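Local atomic coordinates of uncharacterized protein (Magnetospirillum magneticum AMB-1, PDB entry 5MU5), a protein that probably transfers sugar onto flagellin as a glycosyltransferase of the Maf family, and is involved in forming the bacterial flagellum. Residues Arg308-Ala312 with Asn313-Pro317; Asn569-Met572 with Leu573-Glu577; Glu654-Phe657 with Asp658-Gly662. All blocks are in the same frame, centred on the assembly; numbering follows the deposited sequence.

Contact 1 of 3, residues Arg308-Ala312 with Asn313-Pro317; sequences RVLLA and NGIQP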
loop_
_atom_site.group_PDB
_atom_site.type_symbol
_atom_site.label_atom_id
_atom_site.label_comp_id
_atom_site.label_asym_id
_atom_site.label_seq_id
_atom_site.Cartn_x
_atom_site.Cartn_y
_atom_site.Cartn_z
ATOM N N ARG A 308 -29.811 7.657 -5.794
ATOM C CA ARG A 308 -31.163 7.353 -5.337
ATOM C C ARG A 308 -31.889 8.583 -4.795
ATOM O O ARG A 308 -33.004 8.874 -5.215
ATOM C CB ARG A 308 -31.127 6.237 -4.282
ATOM C CG ARG A 308 -32.488 5.822 -3.798
ATOM C CD ARG A 308 -32.434 4.599 -2.882
ATOM N NE ARG A 308 -32.207 3.329 -3.592
ATOM C CZ ARG A 308 -33.107 2.705 -4.363
ATOM N NH1 ARG A 308 -34.316 3.232 -4.577
ATOM N NH2 ARG A 308 -32.789 1.554 -4.942
ATOM N N VAL A 309 -31.251 9.318 -3.887
ATOM C CA VAL A 309 -31.884 10.483 -3.264
ATOM C C VAL A 309 -32.001 11.667 -4.240
ATOM O O VAL A 309 -32.979 12.414 -4.222
ATOM C CB VAL A 309 -31.189 10.897 -1.933
ATOM C CG1 VAL A 309 -29.755 11.379 -2.140
ATOM C CG2 VAL A 309 -32.020 11.971 -1.226
ATOM N N LEU A 310 -31.018 11.829 -5.109
ATOM C CA LEU A 310 -31.094 12.868 -6.114
ATOM C C LEU A 310 -32.265 12.575 -7.043
ATOM O O LEU A 310 -33.155 13.426 -7.214
ATOM C CB LEU A 310 -29.785 12.978 -6.898
ATOM C CG LEU A 310 -28.583 13.341 -6.035
ATOM C CD1 LEU A 310 -27.291 13.158 -6.790
ATOM C CD2 LEU A 310 -28.695 14.764 -5.530
ATOM N N LEU A 311 -32.293 11.370 -7.609
ATOM C CA LEU A 311 -33.337 11.034 -8.576
ATOM C C LEU A 311 -34.742 11.028 -7.969
ATOM O O LEU A 311 -35.662 11.539 -8.583
ATOM C CB LEU A 311 -33.042 9.703 -9.267
ATOM C CG LEU A 311 -31.800 9.706 -10.153
ATOM C CD1 LEU A 311 -31.409 8.282 -10.529
ATOM C CD2 LEU A 311 -32.000 10.559 -11.401
ATOM N N ALA A 312 -34.908 10.477 -6.771
ATOM C CA ALA A 312 -36.218 10.492 -6.109
ATOM C C ALA A 312 -36.739 11.923 -5.910
ATOM O O ALA A 312 -37.931 12.133 -5.869
ATOM C CB ALA A 312 -36.153 9.763 -4.773
ATOM N N ASN A 313 -35.843 12.906 -5.802
ATOM C CA ASN A 313 -36.235 14.322 -5.651
ATOM C C ASN A 313 -36.237 15.130 -6.947
ATOM O O ASN A 313 -36.327 16.359 -6.915
ATOM C CB ASN A 313 -35.304 14.998 -4.639
ATOM C CG ASN A 313 -35.538 14.515 -3.221
ATOM O OD1 ASN A 313 -36.425 15.001 -2.539
ATOM N ND2 ASN A 313 -34.724 13.581 -2.769
ATOM N N GLY A 314 -36.124 14.447 -8.081
ATOM C CA GLY A 314 -36.117 15.106 -9.366
ATOM C C GLY A 314 -34.864 15.923 -9.615
ATOM O O GLY A 314 -34.930 17.034 -10.136
ATOM N N ILE A 315 -33.716 15.379 -9.235
ATOM C CA ILE A 315 -32.446 16.045 -9.488
ATOM C C ILE A 315 -31.695 15.163 -10.455
ATOM O O ILE A 315 -31.519 13.987 -10.200
ATOM C CB ILE A 315 -31.654 16.242 -8.196
ATOM C CG1 ILE A 315 -32.433 17.186 -7.252
ATOM C CG2 ILE A 315 -30.262 16.766 -8.512
ATOM C CD1 ILE A 315 -31.923 17.238 -5.815
ATOM N N GLN A 316 -31.279 15.728 -11.580
ATOM C CA GLN A 316 -30.572 14.969 -12.604
ATOM C C GLN A 316 -29.046 15.041 -12.412
ATOM O O GLN A 316 -28.452 16.081 -12.587
ATOM C CB GLN A 316 -30.951 15.518 -13.986
ATOM C CG GLN A 316 -30.197 14.908 -15.162
ATOM C CD GLN A 316 -30.455 13.418 -15.324
ATOM O OE1 GLN A 316 -31.603 12.980 -15.381
ATOM N NE2 GLN A 316 -29.387 12.632 -15.416
ATOM N N PRO A 317 -28.407 13.928 -12.034
ATOM C CA PRO A 317 -26.950 13.949 -12.063
ATOM C C PRO A 317 -26.421 14.189 -13.474
ATOM O O PRO A 317 -26.983 13.681 -14.432
ATOM C CB PRO A 317 -26.548 12.535 -11.637
ATOM C CG PRO A 317 -27.742 11.931 -11.037
ATOM C CD PRO A 317 -28.944 12.652 -11.548
#
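L310 lays its CD2 methyl against the CG2 branch of I315, 3.9 Å away, the two side chains slanting across one another where helix 307-312 gives way to loop. Next to them L311 meets P317 nearly at a right angle: its CD2 lies 3.7 Å from P317 CD and 3.7 Å from I315 O, a leucine methyl resting on the CD corner of the proline ring. Between these two apolar pairs the backbone turns back in a Schellman motif. I315 N reaches round to L310 O (2.9 Å), and G314 N bonds to L311 O at 3.0 Å. G314 sits at the C-prime position with a positive phi of 69°, which glycine adopts at little cost. N313, the first residue off the helix, adds a side-chain bond: with CG anti to its own carbonyl carbon (chi1 -70°), the amide folds back along the last turn and ND2 gives V309 O a short bond of 2.6 Å, almost straight at 171°, with the acceptor in the amide plane. V309 CG2 lies beside the same nitrogen. Around the turn, I315 packs on helix 284-294, and Q295 bonds to Q316 N and G314 O. At this helix end V309 O keeps a weak bond from N313 N, to which the asparagine amide adds a stronger one, and L310 O and L311 O are served by the reversed backbone through I315 N and G314 N, while the apolar side chains of L310 and P317 pack on strand 299-303.

Contact 2 of 3, residues Asn569-Met572 with Leu573-Glu577; sequences NRLM and LVLSE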
loop_
_atom_site.group_PDB
_atom_site.type_symbol
_atom_site.label_atom_id
_atom_site.label_comp_id
_atom_site.label_asym_id
_atom_site.label_seq_id
_atom_site.Cartn_x
_atom_site.Cartn_y
_atom_site.Cartn_z
ATOM N N ASN A 569 16.771 -16.876 3.677
ATOM C CA ASN A 569 17.038 -15.531 3.264
ATOM C C ASN A 569 17.388 -15.429 1.778
ATOM O O ASN A 569 16.874 -14.550 1.075
ATOM C CB ASN A 569 18.112 -14.938 4.152
ATOM C CG ASN A 569 17.634 -14.731 5.584
ATOM O OD1 ASN A 569 16.448 -14.917 5.910
ATOM N ND2 ASN A 569 18.563 -14.339 6.457
ATOM N N ARG A 570 18.234 -16.334 1.292
ATOM C CA ARG A 570 18.613 -16.331 -0.117
ATOM C C ARG A 570 17.383 -16.584 -1.000
ATOM O O ARG A 570 17.175 -15.895 -1.981
ATOM C CB ARG A 570 19.733 -17.341 -0.386
ATOM C CG ARG A 570 20.248 -17.357 -1.828
ATOM C CD ARG A 570 20.737 -15.992 -2.330
ATOM N NE ARG A 570 21.705 -15.327 -1.430
ATOM C CZ ARG A 570 22.214 -14.100 -1.623
ATOM N NH1 ARG A 570 21.864 -13.368 -2.688
ATOM N NH2 ARG A 570 23.078 -13.596 -0.740
ATOM N N LEU A 571 16.563 -17.552 -0.616
ATOM C CA LEU A 571 15.336 -17.865 -1.327
ATOM C C LEU A 571 14.424 -16.673 -1.408
ATOM O O LEU A 571 13.861 -16.412 -2.474
ATOM C CB LEU A 571 14.586 -19.004 -0.631
ATOM C CG LEU A 571 13.232 -19.361 -1.224
ATOM C CD1 LEU A 571 13.361 -19.624 -2.715
ATOM C CD2 LEU A 571 12.684 -20.573 -0.496
ATOM N N MET A 572 14.267 -15.960 -0.290
ATOM C CA MET A 572 13.416 -14.739 -0.267
ATOM C C MET A 572 13.983 -13.631 -1.108
ATOM O O MET A 572 13.237 -12.947 -1.795
ATOM C CB MET A 572 13.223 -14.175 1.140
ATOM C CG MET A 572 12.072 -14.751 1.922
ATOM S SD MET A 572 10.451 -14.734 1.125
ATOM C CE MET A 572 10.396 -13.167 0.243
ATOM N N LEU A 573 15.300 -13.443 -1.052
ATOM C CA LEU A 573 15.950 -12.434 -1.894
ATOM C C LEU A 573 15.710 -12.736 -3.354
ATOM O O LEU A 573 15.417 -11.839 -4.131
ATOM C CB LEU A 573 17.463 -12.358 -1.643
ATOM C CG LEU A 573 17.868 -11.678 -0.338
ATOM C CD1 LEU A 573 19.313 -11.989 0.043
ATOM C CD2 LEU A 573 17.642 -10.180 -0.431
ATOM N N VAL A 574 15.807 -14.001 -3.726
ATOM C CA VAL A 574 15.609 -14.374 -5.125
ATOM C C VAL A 574 14.159 -14.165 -5.571
ATOM O O VAL A 574 13.923 -13.648 -6.651
ATOM C CB VAL A 574 16.063 -15.814 -5.396
ATOM C CG1 VAL A 574 15.719 -16.242 -6.816
ATOM C CG2 VAL A 574 17.565 -15.924 -5.193
ATOM N N LEU A 575 13.194 -14.551 -4.743
ATOM C CA LEU A 575 11.781 -14.365 -5.101
ATOM C C LEU A 575 11.407 -12.892 -5.152
ATOM O O LEU A 575 10.661 -12.460 -6.036
ATOM C CB LEU A 575 10.847 -15.070 -4.111
ATOM C CG LEU A 575 10.835 -16.593 -4.140
ATOM C CD1 LEU A 575 9.974 -17.113 -2.989
ATOM C CD2 LEU A 575 10.329 -17.105 -5.486
ATOM N N SER A 576 11.898 -12.115 -4.194
ATOM C CA SER A 576 11.599 -10.684 -4.188
ATOM C C SER A 576 12.073 -10.032 -5.474
ATOM O O SER A 576 11.288 -9.329 -6.133
ATOM C CB SER A 576 12.223 -9.980 -2.995
ATOM O OG SER A 576 11.506 -10.321 -1.821
ATOM N N GLU A 577 13.334 -10.286 -5.841
ATOM C CA GLU A 577 13.896 -9.740 -7.083
ATOM C C GLU A 577 13.027 -10.054 -8.306
ATOM O O GLU A 577 12.826 -9.192 -9.149
ATOM C CB GLU A 577 15.324 -10.231 -7.318
ATOM C CG GLU A 577 15.895 -9.820 -8.669
ATOM C CD GLU A 577 17.344 -10.238 -8.846
ATOM O OE1 GLU A 577 17.820 -11.123 -8.092
ATOM O OE2 GLU A 577 18.014 -9.687 -9.746
#
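R570 curls forward along the helix to L573, whose CD1 methyl stands above the centre of one face of the flat guanidinium, 4.0 Å from R570 CZ. The curl comes from the torsions: CG leaves anti to the backbone N (chi1 -177°), then chi2 and chi3 both bend, so the long chain doubles round toward the next turn and its aliphatic part passes near V574. An arginine suits this place because its N-H groups lie in the plane, leaving the face for apolar contact with a leucine. On another side of the helix, L571 and L575 run side by side in the same direction, with L571 CD1 4.2 Å from L575 CG. M572 is bent at both chi2 and chi3, which carries its CE methyl to 3.7 Å from S576 OG; the unbranched thioether chain is flexible enough to bend this way. S576 turns its hydroxyl back on the helix, OG giving a bond of 3.1 Å to M572 O while S576 N bonds to the same oxygen at 2.9 Å. Arriving from opposite faces of the carbonyl plane, the two donors can share one oxygen. The buried hydroxyl thus has its acceptor within its own helix. Backbone bonds from L573, V574 and L575 to the carbonyls four residues earlier keep the turns regular. Helix 568-579 belongs to the Maf helical bundle: L571 and L575 pack on Y605 and M572 on A602 of helix 589-609, L571 and V574 on helix 546-564, while M572 and S576 touch C203 and L573 touches F122.

Contact 3 of 3, residues Glu654-Phe657 with Asp658-Gly662; sequences EELF and DKVTG
With CG anti to the backbone N (chi1 -175°) and the chain extended beyond it, E655 runs alongside the equally extended K659, both pointing the same way. Their ends form a salt bridge in which K659 NZ gives E655 OE2 a weak hydrogen bond of 3.3 Å; E655 CG also lies 3.9 Å from K659 CE, so the aliphatic parts touch too. The other carboxylate oxygen, OE1, accepts from the backbone of E651, which helps fix the group's rotation. Were E655 replaced by an alanine, the K659 ammonium would probably lose its carboxylate mate and be free to swing, and the E651 amide would lose this acceptor. On a different side of the helix, T661 OG1 bonds to F657 O at 2.6 Å and T661 N to the same oxygen at 3.0 Å, from opposite faces of the carbonyl plane. That hydroxyl also stands over one face of the F657 ring, offset toward its rim and 3.6 Å from F657 CE2. On the buried side L656 CD1 meets V660 CG1 at 4.1 Å, branched aliphatics that pack against W642 and helix 242-257. E654 makes a salt bridge to R331 of helix 327-340. A salt-bridged i, i+4 pair and, on another side, a buried leucine-valine pair are consistent with an amphipathic helix, here 653-661, the last modelled helix of the Maf helical bundle.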
loop_
_atom_site.group_PDB
_atom_site.type_symbol
_atom_site.label_atom_id
_atom_site.label_comp_id
_atom_site.label_asym_id
_atom_site.label_seq_id
_atom_site.Cartn_x
_atom_site.Cartn_y
_atom_site.Cartn_z
ATOM N N GLU A 654 -19.076 -13.361 -10.980
ATOM C CA GLU A 654 -19.535 -14.404 -10.065
ATOM C C GLU A 654 -19.413 -15.770 -10.699
ATOM O O GLU A 654 -19.214 -16.739 -9.996
ATOM C CB GLU A 654 -20.960 -14.134 -9.541
ATOM C CG GLU A 654 -21.006 -12.939 -8.578
ATOM C CD GLU A 654 -22.416 -12.529 -8.130
ATOM O OE1 GLU A 654 -23.386 -12.688 -8.900
ATOM O OE2 GLU A 654 -22.555 -12.020 -6.994
ATOM N N GLU A 655 -19.497 -15.851 -12.021
ATOM C CA GLU A 655 -19.286 -17.128 -12.693
ATOM C C GLU A 655 -17.810 -17.512 -12.549
ATOM O O GLU A 655 -17.478 -18.641 -12.147
ATOM C CB GLU A 655 -19.670 -17.055 -14.170
ATOM C CG GLU A 655 -19.588 -18.401 -14.886
ATOM C CD GLU A 655 -19.507 -18.279 -16.405
ATOM O OE1 GLU A 655 -20.253 -17.458 -16.987
ATOM O OE2 GLU A 655 -18.693 -19.009 -17.022
ATOM N N LEU A 656 -16.930 -16.567 -12.869
ATOM C CA LEU A 656 -15.484 -16.782 -12.778
ATOM C C LEU A 656 -15.050 -17.205 -11.374
ATOM O O LEU A 656 -14.291 -18.186 -11.213
ATOM C CB LEU A 656 -14.737 -15.515 -13.176
ATOM C CG LEU A 656 -13.234 -15.493 -12.932
ATOM C CD1 LEU A 656 -12.535 -16.687 -13.567
ATOM C CD2 LEU A 656 -12.694 -14.203 -13.512
ATOM N N PHE A 657 -15.542 -16.458 -10.381
ATOM C CA PHE A 657 -15.229 -16.697 -8.975
ATOM C C PHE A 657 -15.741 -18.056 -8.516
ATOM O O PHE A 657 -15.038 -18.763 -7.808
ATOM C CB PHE A 657 -15.766 -15.575 -8.054
ATOM C CG PHE A 657 -15.242 -15.656 -6.647
ATOM C CD1 PHE A 657 -13.920 -15.300 -6.362
ATOM C CD2 PHE A 657 -16.046 -16.120 -5.603
ATOM C CE1 PHE A 657 -13.411 -15.399 -5.070
ATOM C CE2 PHE A 657 -15.551 -16.201 -4.306
ATOM C CZ PHE A 657 -14.229 -15.845 -4.041
ATOM N N ASP A 658 -16.954 -18.418 -8.911
ATOM C CA ASP A 658 -17.509 -19.740 -8.579
ATOM C C ASP A 658 -16.642 -20.888 -9.103
ATOM O O ASP A 658 -16.407 -21.874 -8.395
ATOM C CB ASP A 658 -18.941 -19.895 -9.116
ATOM C CG ASP A 658 -19.984 -19.224 -8.215
ATOM O OD1 ASP A 658 -19.588 -18.675 -7.159
ATOM O OD2 ASP A 658 -21.196 -19.254 -8.553
ATOM N N LYS A 659 -16.154 -20.743 -10.331
ATOM C CA LYS A 659 -15.357 -21.785 -10.968
ATOM C C LYS A 659 -13.928 -21.919 -10.452
ATOM O O LYS A 659 -13.495 -23.039 -10.198
ATOM C CB LYS A 659 -15.382 -21.605 -12.465
ATOM C CG LYS A 659 -16.778 -21.828 -12.995
ATOM C CD LYS A 659 -16.801 -21.736 -14.496
ATOM C CE LYS A 659 -18.173 -22.081 -15.022
ATOM N NZ LYS A 659 -18.090 -22.231 -16.499
ATOM N N VAL A 660 -13.193 -20.823 -10.253
ATOM C CA VAL A 660 -11.866 -20.965 -9.622
ATOM C C VAL A 660 -12.028 -21.476 -8.187
ATOM O O VAL A 660 -11.204 -22.245 -7.707
ATOM C CB VAL A 660 -11.009 -19.686 -9.628
ATOM C CG1 VAL A 660 -10.687 -19.284 -11.056
ATOM C CG2 VAL A 660 -11.675 -18.550 -8.856
ATOM N N THR A 661 -13.102 -21.064 -7.521
ATOM C CA THR A 661 -13.424 -21.537 -6.168
ATOM C C THR A 661 -13.641 -23.040 -6.174
ATOM O O THR A 661 -13.155 -23.727 -5.288
ATOM C CB THR A 661 -14.702 -20.844 -5.601
ATOM O OG1 THR A 661 -14.428 -19.458 -5.339
ATOM C CG2 THR A 661 -15.220 -21.524 -4.290
ATOM N N GLY A 662 -14.376 -23.537 -7.169
ATOM C CA GLY A 662 -14.684 -24.964 -7.276
ATOM C C GLY A 662 -13.594 -25.806 -7.934
ATOM O O GLY A 662 -13.797 -26.984 -8.213
#

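In the fold
From the N terminus, contact 1 comes first: it caps helix 307-312 and turns the chain toward strand 319-322 in the MptE-like region. Contacts 2 and 3 follow, both in the helical bundle, on helices 568-579 and 653-661. The three lie in series, none nesting in or crossing another, and each is a run of adjacent residues that encloses no longer loop. Contacts 1 and 2 sit on opposite sides of the chain's centre, their centres about 55 Å apart; contact 3 approaches contact 1 to about 17 Å between nearest atoms. Through their neighbours, 569-577 joins the bundle to loops carrying F122 and C203, while 654-662 reaches helix 242-257.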